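Local coordinates for Tol-Pal system protein TolB (Acinetobacter baumannii, PDB 7MX5) that is the periplasmic component of the Tol-Pal system, which probably helps the outer membrane invaginate during cell division and maintain its integrity, at residues Trp63-Gly74 and His86-Lys94. Numbering follows the deposited sequence.
Sequences WQAAGIPYVVTG and HYQLYDVQK
His86 and Tyr87 meet Gly74 backbone to backbone where two antiparallel strands of a beta hairpin, 70-78 and 83-91, run side by side. Gly74 CA lies 3.1 Å from His86 O, a CA-H...O contact. Tyr87 turns its ring away toward helix 110-126. Gln88 forms a hydrogen-bonded pair with Thr73, its N donating to Thr73 O (2.9 Å). Lying between backbone N and carbonyl carbon (chi1 43°), Thr73 OG1 gives Gln88 OE1 a weak bond of 3.4 Å; Gln88 NE2 binds Asn56 and Asn100.

On the face shared with Tyr87, Leu89 CD1 lies against Val72 CG2 at 3.6 Å, the two side chains slanting across each other, while Val72 and Tyr70 also touch helix 110-126. Tyr90 and Val71 make the next hydrogen-bonded pair; the Tyr90 ring leaves this interface and meets Tyr97 edge-to-face. Asp91 runs alongside Tyr70, its carboxylate almost perpendicular to the ring (88°) and OD2 in the ring plane, 3.7 Å from CE1. Its OD1 accepts from Lys94 N above the carboxylate plane, an Asx motif where the chain leaves strand 83-91.

Val92 adds one more backbone bond, to Pro69 O, and wedges between strand and helix end: CG2 reaches Trp63 CB (3.7 Å) and Val71 CG2, whereas CG1 faces Gln64 N and Ile68 O. Gln93, bent at chi2 (-72°), brings NE2 beside Gln64 CG; a water donates to Ile68 O, and its link to Gln93 NE2 is weak and doubtful.

Regular backbone bonding thus sets the hairpin register in the mixed sheet of the amino-terminal domain, apolar contacts join it to helix 60-65, and the approach of Gln64 and Gln93 lies at the exposed edge.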
ATOM      1  N   TRP A  63     -31.505 -12.873 -12.200  1.00 78.63           N
ATOM      2  CA  TRP A  63     -30.562 -12.080 -11.423  1.00 75.73           C
ATOM      3  C   TRP A  63     -31.061 -10.662 -11.195  1.00 74.26           C
ATOM      4  O   TRP A  63     -30.762 -10.066 -10.154  1.00 72.86           O
ATOM      5  CB  TRP A  63     -29.196 -12.065 -12.106  1.00 68.71           C
ATOM      6  CG  TRP A  63     -28.617 -13.430 -12.243  1.00 71.43           C
ATOM      7  CD1 TRP A  63     -28.589 -14.200 -13.367  1.00 65.14           C
ATOM      8  CD2 TRP A  63     -28.002 -14.205 -11.208  1.00 68.75           C
ATOM      9  NE1 TRP A  63     -27.981 -15.403 -13.101  1.00 65.01           N
ATOM     10  CE2 TRP A  63     -27.611 -15.430 -11.782  1.00 68.89           C
ATOM     11  CE3 TRP A  63     -27.735 -13.976  -9.855  1.00 63.12           C
ATOM     12  CZ2 TRP A  63     -26.971 -16.426 -11.048  1.00 63.98           C
ATOM     13  CZ3 TRP A  63     -27.098 -14.966  -9.129  1.00 65.77           C
ATOM     14  CH2 TRP A  63     -26.723 -16.176  -9.726  1.00 70.91           C
ATOM     15  N   GLN A  64     -31.816 -10.104 -12.144  1.00 69.93           N
ATOM     16  CA  GLN A  64     -32.475  -8.833 -11.873  1.00 75.87           C
ATOM     17  C   GLN A  64     -33.493  -8.988 -10.756  1.00 76.40           C
ATOM     18  O   GLN A  64     -33.607  -8.118  -9.884  1.00 69.30           O
ATOM     19  CB  GLN A  64     -33.143  -8.287 -13.137  1.00 79.72           C
ATOM     20  CG  GLN A  64     -33.585  -6.828 -13.003  1.00 76.56           C
ATOM     21  CD  GLN A  64     -34.996  -6.638 -12.450  1.00 87.46           C
ATOM     22  OE1 GLN A  64     -35.539  -7.486 -11.746  1.00 87.55           O
ATOM     23  NE2 GLN A  64     -35.567  -5.477 -12.721  1.00 83.96           N
ATOM     24  N   ALA A  65     -34.252 -10.089 -10.774  1.00 72.65           N
ATOM     25  CA  ALA A  65     -35.315 -10.288  -9.795  1.00 78.90           C
ATOM     26  C   ALA A  65     -34.782 -10.203  -8.372  1.00 87.22           C
ATOM     27  O   ALA A  65     -35.449  -9.664  -7.481  1.00 84.04           O
ATOM     28  CB  ALA A  65     -36.002 -11.632 -10.034  1.00 88.04           C
ATOM     29  N   ALA A  66     -33.580 -10.723  -8.140  1.00 79.57           N
ATOM     30  CA  ALA A  66     -32.935 -10.644  -6.839  1.00 80.60           C
ATOM     31  C   ALA A  66     -32.123  -9.368  -6.664  1.00 70.47           C
ATOM     32  O   ALA A  66     -31.365  -9.260  -5.694  1.00 70.21           O
ATOM     33  CB  ALA A  66     -32.039 -11.864  -6.621  1.00 85.33           C
ATOM     34  N   GLY A  67     -32.261  -8.407  -7.574  1.00 70.82           N
ATOM     35  CA  GLY A  67     -31.508  -7.172  -7.475  1.00 71.10           C
ATOM     36  C   GLY A  67     -30.014  -7.339  -7.625  1.00 69.79           C
ATOM     37  O   GLY A  67     -29.249  -6.589  -7.010  1.00 65.55           O
ATOM     38  N   ILE A  68     -29.576  -8.303  -8.424  1.00 61.77           N
ATOM     39  CA  ILE A  68     -28.159  -8.590  -8.622  1.00 61.74           C
ATOM     40  C   ILE A  68     -27.746  -8.020  -9.975  1.00 57.01           C
ATOM     41  O   ILE A  68     -28.308  -8.430 -11.002  1.00 59.70           O
ATOM     42  CB  ILE A  68     -27.872 -10.097  -8.552  1.00 63.68           C
ATOM     43  CG1 ILE A  68     -28.548 -10.712  -7.323  1.00 65.16           C
ATOM     44  CG2 ILE A  68     -26.372 -10.351  -8.536  1.00 58.94           C
ATOM     45  CD1 ILE A  68     -27.839 -10.415  -6.018  1.00 60.99           C
ATOM     46  N   PRO A  69     -26.792  -7.089 -10.027  1.00 49.19           N
ATOM     47  CA  PRO A  69     -26.395  -6.512 -11.317  1.00 53.97           C
ATOM     48  C   PRO A  69     -25.229  -7.230 -11.982  1.00 55.51           C
ATOM     49  O   PRO A  69     -25.087  -7.172 -13.207  1.00 54.90           O
ATOM     50  CB  PRO A  69     -26.020  -5.071 -10.950  1.00 42.80           C
ATOM     51  CG  PRO A  69     -25.626  -5.126  -9.499  1.00 42.65           C
ATOM     52  CD  PRO A  69     -26.184  -6.386  -8.886  1.00 44.12           C
ATOM     53  N   TYR A  70     -24.386  -7.906 -11.201  1.00 47.97           N
ATOM     54  CA  TYR A  70     -23.170  -8.516 -11.725  1.00 38.91           C
ATOM     55  C   TYR A  70     -23.052  -9.950 -11.232  1.00 47.15           C
ATOM     56  O   TYR A  70     -23.234 -10.220 -10.040  1.00 49.74           O
ATOM     57  CB  TYR A  70     -21.934  -7.708 -11.316  1.00 41.18           C
ATOM     58  CG  TYR A  70     -22.021  -6.246 -11.694  1.00 43.51           C
ATOM     59  CD1 TYR A  70     -22.096  -5.858 -13.026  1.00 44.32           C
ATOM     60  CD2 TYR A  70     -22.037  -5.256 -10.722  1.00 45.28           C
ATOM     61  CE1 TYR A  70     -22.181  -4.525 -13.379  1.00 43.11           C
ATOM     62  CE2 TYR A  70     -22.122  -3.918 -11.064  1.00 48.61           C
ATOM     63  CZ  TYR A  70     -22.193  -3.559 -12.394  1.00 48.84           C
ATOM     64  OH  TYR A  70     -22.276  -2.229 -12.740  1.00 45.67           O
ATOM     65  N   VAL A  71     -22.747 -10.864 -12.153  1.00 43.26           N
ATOM     66  CA  VAL A  71     -22.596 -12.282 -11.851  1.00 39.90           C
ATOM     67  C   VAL A  71     -21.272 -12.763 -12.426  1.00 39.41           C
ATOM     68  O   VAL A  71     -20.921 -12.431 -13.564  1.00 43.58           O
ATOM     69  CB  VAL A  71     -23.767 -13.116 -12.417  1.00 50.70           C
ATOM     70  CG1 VAL A  71     -23.646 -14.570 -11.980  1.00 45.17           C
ATOM     71  CG2 VAL A  71     -25.101 -12.530 -11.982  1.00 51.71           C
ATOM     72  N   VAL A  72     -20.539 -13.549 -11.640  1.00 45.42           N
ATOM     73  CA  VAL A  72     -19.239 -14.083 -12.032  1.00 38.14           C
ATOM     74  C   VAL A  72     -19.336 -15.601 -12.081  1.00 38.37           C
ATOM     75  O   VAL A  72     -19.818 -16.229 -11.130  1.00 35.37           O
ATOM     76  CB  VAL A  72     -18.127 -13.640 -11.064  1.00 36.32           C
ATOM     77  CG1 VAL A  72     -16.803 -14.291 -11.437  1.00 47.93           C
ATOM     78  CG2 VAL A  72     -17.999 -12.127 -11.059  1.00 31.29           C
ATOM     79  N   THR A  73     -18.880 -16.188 -13.184  1.00 43.22           N
ATOM     80  CA  THR A  73     -18.854 -17.631 -13.359  1.00 49.01           C
ATOM     81  C   THR A  73     -17.436 -18.077 -13.686  1.00 50.95           C
ATOM     82  O   THR A  73     -16.593 -17.278 -14.100  1.00 45.00           O
ATOM     83  CB  THR A  73     -19.814 -18.076 -14.469  1.00 45.34           C
ATOM     84  OG1 THR A  73     -19.706 -17.181 -15.583  1.00 48.83           O
ATOM     85  CG2 THR A  73     -21.247 -18.064 -13.961  1.00 40.41           C
ATOM     86  N   GLY A  74     -17.174 -19.369 -13.494  1.00 52.67           N
ATOM     87  CA  GLY A  74     -15.835 -19.880 -13.714  1.00 54.63           C
ATOM     88  C   GLY A  74     -15.800 -21.380 -13.881  1.00 66.00           C
ATOM     89  O   GLY A  74     -16.707 -22.101 -13.451  1.00 61.37           O
ATOM     90  N   HIS A  86     -11.089 -20.554 -16.346  1.00 39.52           N
ATOM     91  CA  HIS A  86     -11.870 -19.835 -17.345  1.00 44.96           C
ATOM     92  C   HIS A  86     -12.999 -19.132 -16.605  1.00 40.47           C
ATOM     93  O   HIS A  86     -13.918 -19.788 -16.105  1.00 50.43           O
ATOM     94  CB  HIS A  86     -12.408 -20.786 -18.412  1.00 41.30           C
ATOM     95  CG  HIS A  86     -13.125 -20.095 -19.530  1.00 54.89           C
ATOM     96  ND1 HIS A  86     -13.962 -20.759 -20.402  1.00 53.14           N
ATOM     97  CD2 HIS A  86     -13.132 -18.798 -19.918  1.00 43.99           C
ATOM     98  CE1 HIS A  86     -14.452 -19.902 -21.278  1.00 50.42           C
ATOM     99  NE2 HIS A  86     -13.964 -18.704 -21.007  1.00 44.78           N
ATOM    100  N   TYR A  87     -12.926 -17.807 -16.523  1.00 40.37           N
ATOM    101  CA  TYR A  87     -13.880 -17.032 -15.745  1.00 49.20           C
ATOM    102  C   TYR A  87     -14.518 -15.955 -16.611  1.00 46.32           C
ATOM    103  O   TYR A  87     -13.941 -15.506 -17.606  1.00 39.33           O
ATOM    104  CB  TYR A  87     -13.216 -16.392 -14.515  1.00 32.61           C
ATOM    105  CG  TYR A  87     -12.149 -15.370 -14.836  1.00 36.54           C
ATOM    106  CD1 TYR A  87     -10.840 -15.759 -15.088  1.00 43.34           C
ATOM    107  CD2 TYR A  87     -12.448 -14.013 -14.871  1.00 41.51           C
ATOM    108  CE1 TYR A  87      -9.861 -14.828 -15.377  1.00 46.99           C
ATOM    109  CE2 TYR A  87     -11.474 -13.075 -15.159  1.00 39.28           C
ATOM    110  CZ  TYR A  87     -10.183 -13.487 -15.410  1.00 45.53           C
ATOM    111  OH  TYR A  87      -9.210 -12.558 -15.696  1.00 39.72           O
ATOM    112  N   GLN A  88     -15.724 -15.548 -16.218  1.00 40.98           N
ATOM    113  CA  GLN A  88     -16.475 -14.526 -16.931  1.00 39.61           C
ATOM    114  C   GLN A  88     -17.072 -13.543 -15.936  1.00 35.40           C
ATOM    115  O   GLN A  88     -17.280 -13.860 -14.762  1.00 36.20           O
ATOM    116  CB  GLN A  88     -17.593 -15.133 -17.791  1.00 41.07           C
ATOM    117  CG  GLN A  88     -17.117 -16.095 -18.862  1.00 46.84           C
ATOM    118  CD  GLN A  88     -18.265 -16.764 -19.591  1.00 55.20           C
ATOM    119  OE1 GLN A  88     -19.231 -17.213 -18.973  1.00 56.97           O
ATOM    120  NE2 GLN A  88     -18.165 -16.835 -20.913  1.00 43.11           N
ATOM    121  N   LEU A  89     -17.345 -12.336 -16.427  1.00 41.62           N
ATOM    122  CA  LEU A  89     -18.046 -11.305 -15.672  1.00 31.59           C
ATOM    123  C   LEU A  89     -19.217 -10.830 -16.515  1.00 45.52           C
ATOM    124  O   LEU A  89     -19.018 -10.308 -17.616  1.00 43.06           O
ATOM    125  CB  LEU A  89     -17.117 -10.139 -15.323  1.00 30.00           C
ATOM    126  CG  LEU A  89     -17.760  -8.941 -14.618  1.00 38.24           C
ATOM    127  CD1 LEU A  89     -18.538  -9.386 -13.389  1.00 36.71           C
ATOM    128  CD2 LEU A  89     -16.709  -7.906 -14.247  1.00 28.58           C
ATOM    129  N   TYR A  90     -20.432 -11.012 -16.005  1.00 35.97           N
ATOM    130  CA  TYR A  90     -21.649 -10.755 -16.765  1.00 44.55           C
ATOM    131  C   TYR A  90     -22.356  -9.523 -16.218  1.00 43.64           C
ATOM    132  O   TYR A  90     -22.704  -9.476 -15.033  1.00 40.75           O
ATOM    133  CB  TYR A  90     -22.582 -11.964 -16.724  1.00 45.98           C
ATOM    134  CG  TYR A  90     -23.713 -11.885 -17.724  1.00 47.21           C
ATOM    135  CD1 TYR A  90     -23.500 -12.176 -19.064  1.00 50.50           C
ATOM    136  CD2 TYR A  90     -24.992 -11.516 -17.329  1.00 43.83           C
ATOM    137  CE1 TYR A  90     -24.528 -12.105 -19.984  1.00 49.28           C
ATOM    138  CE2 TYR A  90     -26.027 -11.442 -18.241  1.00 51.25           C
ATOM    139  CZ  TYR A  90     -25.790 -11.737 -19.566  1.00 52.08           C
ATOM    140  OH  TYR A  90     -26.815 -11.666 -20.482  1.00 57.48           O
ATOM    141  N   ASP A  91     -22.569  -8.535 -17.086  1.00 42.74           N
ATOM    142  CA  ASP A  91     -23.412  -7.390 -16.768  1.00 41.76           C
ATOM    143  C   ASP A  91     -24.864  -7.773 -17.027  1.00 44.01           C
ATOM    144  O   ASP A  91     -25.230  -8.105 -18.160  1.00 50.21           O
ATOM    145  CB  ASP A  91     -23.001  -6.182 -17.610  1.00 49.98           C
ATOM    146  CG  ASP A  91     -23.680  -4.893 -17.170  1.00 41.69           C
ATOM    147  OD1 ASP A  91     -24.924  -4.865 -17.060  1.00 41.81           O
ATOM    148  OD2 ASP A  91     -22.962  -3.898 -16.940  1.00 43.31           O
ATOM    149  N   VAL A  92     -25.691  -7.730 -15.982  1.00 40.24           N
ATOM    150  CA  VAL A  92     -27.061  -8.218 -16.104  1.00 52.48           C
ATOM    151  C   VAL A  92     -27.949  -7.191 -16.798  1.00 45.86           C
ATOM    152  O   VAL A  92     -28.746  -7.541 -17.677  1.00 48.36           O
ATOM    153  CB  VAL A  92     -27.608  -8.605 -14.718  1.00 59.89           C
ATOM    154  CG1 VAL A  92     -29.128  -8.517 -14.690  1.00 48.69           C
ATOM    155  CG2 VAL A  92     -27.143 -10.003 -14.343  1.00 59.41           C
ATOM    156  N   GLN A  93     -27.831  -5.916 -16.421  1.00 50.48           N
ATOM    157  CA  GLN A  93     -28.666  -4.884 -17.031  1.00 50.59           C
ATOM    158  C   GLN A  93     -28.372  -4.751 -18.521  1.00 49.32           C
ATOM    159  O   GLN A  93     -29.290  -4.735 -19.349  1.00 59.86           O
ATOM    160  CB  GLN A  93     -28.459  -3.549 -16.316  1.00 58.43           C
ATOM    161  CG  GLN A  93     -28.810  -3.579 -14.837  1.00 74.44           C
ATOM    162  CD  GLN A  93     -30.306  -3.654 -14.594  1.00 81.02           C
ATOM    163  OE1 GLN A  93     -31.106  -3.301 -15.460  1.00 82.26           O
ATOM    164  NE2 GLN A  93     -30.689  -4.118 -13.410  1.00 68.25           N
ATOM    165  N   LYS A  94     -27.093  -4.660 -18.879  1.00 46.80           N
ATOM    166  CA  LYS A  94     -26.700  -4.595 -20.281  1.00 56.49           C
ATOM    167  C   LYS A  94     -26.798  -5.942 -20.984  1.00 55.06           C
ATOM    168  O   LYS A  94     -26.753  -5.978 -22.219  1.00 53.63           O
ATOM    169  CB  LYS A  94     -25.275  -4.049 -20.400  1.00 47.75           C
ATOM    170  CG  LYS A  94     -25.053  -2.747 -19.645  1.00 48.86           C
ATOM    171  CD  LYS A  94     -23.898  -1.953 -20.230  1.00 62.54           C
ATOM    172  CE  LYS A  94     -23.938  -0.502 -19.775  1.00 63.00           C
ATOM    173  NZ  LYS A  94     -22.714   0.245 -20.182  1.00 64.00           N
TER
HETATM  174  O   HOH W   1     -30.139  -6.221 -12.083  1.00 49.83           O